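Local coordinates for protein glyoxalase-related enzyme, AraC type (Clostridium phytofermentans, PDB 3BT3) that is of unknown function but belongs to the glyoxalase-related VOC superfamily and, as an AraC-type protein, is probably linked to transcription regulation, at residues A[53-66]-A[77-89]. Sequence-based numbering, arbitrary orientation.
Sequences DDEGFGDYGCVFDY and PFRGFHLFKGEPI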
loop_
_atom_site.group_PDB
_atom_site.type_symbol
_atom_site.label_atom_id
_atom_site.label_comp_id
_atom_site.label_asym_id
_atom_site.label_seq_id
_atom_site.Cartn_x
_atom_site.Cartn_y
_atom_site.Cartn_z
ATOM N N ASP A 53 13.910 17.479 7.277
ATOM C CA ASP A 53 14.412 18.508 6.370
ATOM C C ASP A 53 15.141 19.590 7.166
ATOM O O ASP A 53 15.274 19.486 8.383
ATOM C CB ASP A 53 13.272 19.129 5.546
ATOM C CG ASP A 53 12.226 19.837 6.404
ATOM O OD1 ASP A 53 12.487 20.128 7.592
ATOM O OD2 ASP A 53 11.132 20.117 5.873
ATOM N N ASP A 54 15.613 20.628 6.486
ATOM C CA ASP A 54 16.340 21.687 7.173
ATOM C C ASP A 54 15.482 22.463 8.169
ATOM O O ASP A 54 16.004 23.122 9.068
ATOM C CB ASP A 54 16.993 22.642 6.159
ATOM C CG ASP A 54 16.167 22.825 4.891
ATOM O OD1 ASP A 54 16.006 21.846 4.123
ATOM O OD2 ASP A 54 15.680 23.955 4.657
ATOM N N GLU A 55 14.166 22.361 8.029
ATOM C CA GLU A 55 13.258 23.063 8.922
ATOM C C GLU A 55 12.735 22.197 10.074
ATOM O O GLU A 55 11.933 22.652 10.886
ATOM C CB GLU A 55 12.113 23.659 8.100
ATOM C CG GLU A 55 12.609 24.722 7.115
ATOM C CD GLU A 55 11.536 25.237 6.166
ATOM O OE1 GLU A 55 10.464 25.668 6.649
ATOM O OE2 GLU A 55 11.773 25.225 4.933
ATOM N N GLY A 56 13.200 20.952 10.146
ATOM C CA GLY A 56 12.790 20.064 11.225
ATOM C C GLY A 56 11.665 19.075 10.957
ATOM O O GLY A 56 11.339 18.255 11.813
ATOM N N PHE A 57 11.068 19.140 9.774
ATOM C CA PHE A 57 9.972 18.245 9.426
ATOM C C PHE A 57 10.454 16.925 8.829
ATOM O O PHE A 57 11.513 16.859 8.211
ATOM C CB PHE A 57 9.037 18.963 8.461
ATOM C CG PHE A 57 8.297 20.103 9.090
ATOM C CD1 PHE A 57 7.063 19.895 9.698
ATOM C CD2 PHE A 57 8.862 21.375 9.136
ATOM C CE1 PHE A 57 6.402 20.934 10.344
ATOM C CE2 PHE A 57 8.207 22.425 9.784
ATOM C CZ PHE A 57 6.976 22.203 10.388
ATOM N N GLY A 58 9.672 15.873 9.016
ATOM C CA GLY A 58 10.058 14.581 8.485
ATOM C C GLY A 58 9.917 14.446 6.983
ATOM O O GLY A 58 8.905 14.846 6.421
ATOM N N ASP A 59 10.942 13.897 6.331
ATOM C CA ASP A 59 10.915 13.668 4.885
ATOM C C ASP A 59 10.524 12.216 4.666
ATOM O O ASP A 59 9.831 11.881 3.712
ATOM C CB ASP A 59 12.293 13.874 4.245
ATOM C CG ASP A 59 12.663 15.330 4.087
ATOM O OD1 ASP A 59 11.796 16.121 3.647
ATOM O OD2 ASP A 59 13.828 15.676 4.388
ATOM N N TYR A 60 10.994 11.356 5.560
ATOM C CA TYR A 60 10.710 9.941 5.459
ATOM C C TYR A 60 10.537 9.304 6.822
ATOM O O TYR A 60 11.235 9.651 7.781
ATOM C CB TYR A 60 11.831 9.202 4.721
ATOM C CG TYR A 60 11.541 7.731 4.619
ATOM C CD1 TYR A 60 10.515 7.264 3.798
ATOM C CD2 TYR A 60 12.226 6.809 5.408
ATOM C CE1 TYR A 60 10.172 5.922 3.772
ATOM C CE2 TYR A 60 11.892 5.459 5.388
ATOM C CZ TYR A 60 10.862 5.025 4.567
ATOM O OH TYR A 60 10.522 3.699 4.530
ATOM N N GLY A 61 9.605 8.363 6.893
ATOM C CA GLY A 61 9.346 7.669 8.134
ATOM C C GLY A 61 8.334 6.572 7.895
ATOM O O GLY A 61 8.041 6.232 6.746
ATOM N N CYS A 62 7.800 5.999 8.966
ATOM C CA CYS A 62 6.806 4.972 8.785
ATOM C C CYS A 62 6.047 4.684 10.051
ATOM O O CYS A 62 6.460 5.085 11.139
ATOM C CB CYS A 62 7.454 3.692 8.259
ATOM S SG CYS A 62 8.648 2.989 9.374
ATOM N N VAL A 63 4.914 4.014 9.887
ATOM C CA VAL A 63 4.073 3.619 10.999
ATOM C C VAL A 63 3.687 2.160 10.787
ATOM O O VAL A 63 3.536 1.704 9.659
ATOM C CB VAL A 63 2.795 4.503 11.101
ATOM C CG1 VAL A 63 3.189 5.904 11.495
ATOM C CG2 VAL A 63 2.040 4.521 9.771
ATOM N N PHE A 64 3.547 1.425 11.879
ATOM C CA PHE A 64 3.196 0.022 11.809
ATOM C C PHE A 64 2.339 -0.337 13.006
ATOM O O PHE A 64 2.419 0.320 14.057
ATOM C CB PHE A 64 4.462 -0.841 11.768
ATOM C CG PHE A 64 5.684 -0.158 12.322
ATOM C CD1 PHE A 64 5.821 0.057 13.690
ATOM C CD2 PHE A 64 6.689 0.293 11.470
ATOM C CE1 PHE A 64 6.942 0.715 14.207
ATOM C CE2 PHE A 64 7.811 0.951 11.973
ATOM C CZ PHE A 64 7.938 1.164 13.347
ATOM N N ASP A 65 1.516 -1.372 12.840
ATOM C CA ASP A 65 0.615 -1.807 13.895
ATOM C C ASP A 65 1.292 -2.513 15.066
ATOM O O ASP A 65 0.801 -2.447 16.185
ATOM C CB ASP A 65 -0.502 -2.681 13.313
ATOM C CG ASP A 65 0.027 -3.846 12.494
ATOM O OD1 ASP A 65 0.623 -3.618 11.412
ATOM O OD2 ASP A 65 -0.154 -4.998 12.937
ATOM N N TYR A 66 2.421 -3.169 14.822
ATOM C CA TYR A 66 3.144 -3.862 15.892
ATOM C C TYR A 66 4.111 -2.941 16.642
ATOM O O TYR A 66 4.260 -1.775 16.286
ATOM C CB TYR A 66 3.899 -5.078 15.327
ATOM C CG TYR A 66 4.431 -4.906 13.919
ATOM C CD1 TYR A 66 5.746 -4.494 13.685
ATOM C CD2 TYR A 66 3.609 -5.147 12.814
ATOM C CE1 TYR A 66 6.230 -4.325 12.374
ATOM C CE2 TYR A 66 4.079 -4.978 11.508
ATOM C CZ TYR A 66 5.385 -4.568 11.292
ATOM O OH TYR A 66 5.824 -4.388 9.997
ATOM N N PRO A 77 8.267 -8.815 5.996
ATOM C CA PRO A 77 7.902 -8.557 7.346
ATOM C C PRO A 77 7.932 -7.039 7.696
ATOM O O PRO A 77 8.491 -6.625 8.698
ATOM C CB PRO A 77 8.754 -9.594 8.062
ATOM C CG PRO A 77 8.722 -10.764 7.127
ATOM C CD PRO A 77 8.440 -10.240 5.734
ATOM N N PHE A 78 7.322 -6.233 6.793
ATOM C CA PHE A 78 6.984 -4.763 6.925
ATOM C C PHE A 78 5.622 -4.668 6.215
ATOM O O PHE A 78 5.508 -4.909 5.012
ATOM C CB PHE A 78 7.857 -3.689 6.212
ATOM C CG PHE A 78 7.254 -2.257 6.440
ATOM C CD1 PHE A 78 7.124 -1.756 7.743
ATOM C CD2 PHE A 78 6.809 -1.427 5.423
ATOM C CE1 PHE A 78 6.559 -0.515 8.015
ATOM C CE2 PHE A 78 6.241 -0.181 5.681
ATOM C CZ PHE A 78 6.111 0.285 6.967
ATOM N N ARG A 79 4.626 -4.316 6.980
ATOM C CA ARG A 79 3.250 -4.184 6.522
ATOM C C ARG A 79 2.566 -2.911 7.019
ATOM O O ARG A 79 1.348 -2.874 7.158
ATOM C CB ARG A 79 2.426 -5.400 6.947
ATOM C CG ARG A 79 2.200 -5.510 8.440
ATOM C CD ARG A 79 0.932 -6.294 8.699
ATOM N NE ARG A 79 0.969 -7.588 8.030
ATOM C CZ ARG A 79 1.304 -8.729 8.626
ATOM N NH1 ARG A 79 1.626 -8.742 9.915
ATOM N NH2 ARG A 79 1.329 -9.856 7.926
ATOM N N GLY A 80 3.345 -1.873 7.299
ATOM C CA GLY A 80 2.755 -0.625 7.748
ATOM C C GLY A 80 2.674 0.351 6.587
ATOM O O GLY A 80 2.550 -0.063 5.433
ATOM N N PHE A 81 2.727 1.644 6.884
ATOM C CA PHE A 81 2.699 2.666 5.839
ATOM C C PHE A 81 4.045 3.374 5.783
ATOM O O PHE A 81 4.652 3.648 6.818
ATOM C CB PHE A 81 1.625 3.719 6.129
ATOM C CG PHE A 81 0.221 3.249 5.891
ATOM C CD1 PHE A 81 -0.339 3.300 4.617
ATOM C CD2 PHE A 81 -0.547 2.757 6.944
ATOM C CE1 PHE A 81 -1.647 2.866 4.393
ATOM C CE2 PHE A 81 -1.855 2.317 6.733
ATOM C CZ PHE A 81 -2.406 2.375 5.454
ATOM N N HIS A 82 4.526 3.643 4.576
ATOM C CA HIS A 82 5.764 4.392 4.409
ATOM C C HIS A 82 5.246 5.823 4.381
ATOM O O HIS A 82 4.249 6.090 3.722
ATOM C CB HIS A 82 6.434 4.094 3.069
ATOM C CG HIS A 82 7.092 2.754 2.998
ATOM N ND1 HIS A 82 6.566 1.701 2.280
ATOM C CD2 HIS A 82 8.244 2.300 3.548
ATOM C CE1 HIS A 82 7.366 0.654 2.391
ATOM N NE2 HIS A 82 8.391 0.992 3.154
ATOM N N LEU A 83 5.896 6.728 5.102
ATOM C CA LEU A 83 5.467 8.126 5.125
ATOM C C LEU A 83 6.470 9.013 4.387
ATOM O O LEU A 83 7.668 8.991 4.691
ATOM C CB LEU A 83 5.325 8.613 6.570
ATOM C CG LEU A 83 4.460 7.749 7.504
ATOM C CD1 LEU A 83 4.702 8.153 8.957
ATOM C CD2 LEU A 83 2.995 7.905 7.151
ATOM N N PHE A 84 5.966 9.783 3.423
ATOM C CA PHE A 84 6.762 10.705 2.613
ATOM C C PHE A 84 6.166 12.113 2.718
ATOM O O PHE A 84 4.960 12.268 2.915
ATOM C CB PHE A 84 6.727 10.286 1.136
ATOM C CG PHE A 84 7.298 8.930 0.871
ATOM C CD1 PHE A 84 8.677 8.736 0.821
ATOM C CD2 PHE A 84 6.460 7.837 0.690
ATOM C CE1 PHE A 84 9.216 7.465 0.591
ATOM C CE2 PHE A 84 6.989 6.566 0.460
ATOM C CZ PHE A 84 8.372 6.381 0.412
ATOM N N LYS A 85 7.007 13.135 2.568
ATOM C CA LYS A 85 6.536 14.517 2.622
ATOM C C LYS A 85 5.784 14.819 1.326
ATOM O O LYS A 85 6.268 14.509 0.237
ATOM C CB LYS A 85 7.712 15.486 2.751
ATOM C CG LYS A 85 7.428 16.673 3.654
ATOM C CD LYS A 85 7.755 18.006 2.999
ATOM C CE LYS A 85 9.236 18.195 2.792
ATOM N NZ LYS A 85 9.962 18.119 4.082
ATOM N N GLY A 86 4.598 15.412 1.444
ATOM C CA GLY A 86 3.824 15.747 0.263
ATOM C C GLY A 86 2.358 16.003 0.551
ATOM O O GLY A 86 1.924 15.930 1.699
ATOM N N GLU A 87 1.590 16.307 -0.491
ATOM C CA GLU A 87 0.163 16.555 -0.328
ATOM C C GLU A 87 -0.552 15.281 0.105
ATOM O O GLU A 87 -0.407 14.232 -0.524
ATOM C CB GLU A 87 -0.457 17.063 -1.636
ATOM C CG GLU A 87 -0.197 18.531 -1.935
ATOM C CD GLU A 87 -0.750 19.471 -0.858
ATOM O OE1 GLU A 87 -1.909 19.281 -0.422
ATOM O OE2 GLU A 87 -0.020 20.408 -0.459
ATOM N N PRO A 88 -1.342 15.358 1.183
ATOM C CA PRO A 88 -2.070 14.188 1.673
ATOM C C PRO A 88 -2.910 13.577 0.553
ATOM O O PRO A 88 -3.335 14.275 -0.366
ATOM C CB PRO A 88 -2.963 14.765 2.776
ATOM C CG PRO A 88 -2.256 15.997 3.208
ATOM C CD PRO A 88 -1.747 16.571 1.913
ATOM N N ILE A 89 -3.154 12.277 0.631
ATOM C CA ILE A 89 -3.976 11.620 -0.373
ATOM C C ILE A 89 -5.439 11.986 -0.144
ATOM O O ILE A 89 -5.919 11.968 0.991
ATOM C CB ILE A 89 -3.836 10.080 -0.301
ATOM C CG1 ILE A 89 -2.478 9.658 -0.888
ATOM C CG2 ILE A 89 -4.994 9.412 -1.065
ATOM C CD1 ILE A 89 -2.079 8.232 -0.585
#
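The ring of F78 meets F64 edge on: F78 CE1 lies 3.6 Å from F64 CD2, and each atom is near the plane of the other ring. One face of F78 is covered within its own segment by the backbone N of G80, which sits over the ring centre. CE2 of F78 in turn lies over a face of the H82 ring, toward its rim. C62 adds CB against F78 CZ, and its sulfur stands obliquely to the ring. Y66 has R79 CG at its edge and F64 CB over one face, toward the rim. Its hydroxyl accepts the backbone N-H of R79 (Y66 OH to R79 N 3.2 Å). Y60, with CG anti to the backbone N (chi1 180°), lies alongside F84 as an oblique pair, planes 46° apart. Y60 CD1 is 3.5 Å from F84 CE1.

On the face opposite Y60, C62, H82 and F84, V63 touches two residues. Its CG1 meets L83 CD1 at 3.7 Å, and its CG2 meets F81 CB. The backbones pair antiparallel, with reciprocal bonds in the hydrogen-bonded pairs G61-L83 and V63-F81.

At the far end K85 is shared by two carboxylates, and NZ forms salt bridges with both. K85 NZ meets D59 OD1 at 2.7 Å from the syn side. It meets D53 OD2 at 2.9 Å from the anti side. In each case it is tilted well out of the carboxylate plane. Bends in the lysine chain carry NZ to both, and this ties the turn 53-56 to strand 81-85.

Strands 58-64 and 81-85 are the two central strands of a four-stranded sheet, between 26-29 and 46-52, consistent with a βαβββ module of the VOC fold. D59 and Y60 form a classic bulge opposite A51. Helix 32-41 packs on V63 and L83, while F95 of the second subunit meets H82 and F84 edge-to-face.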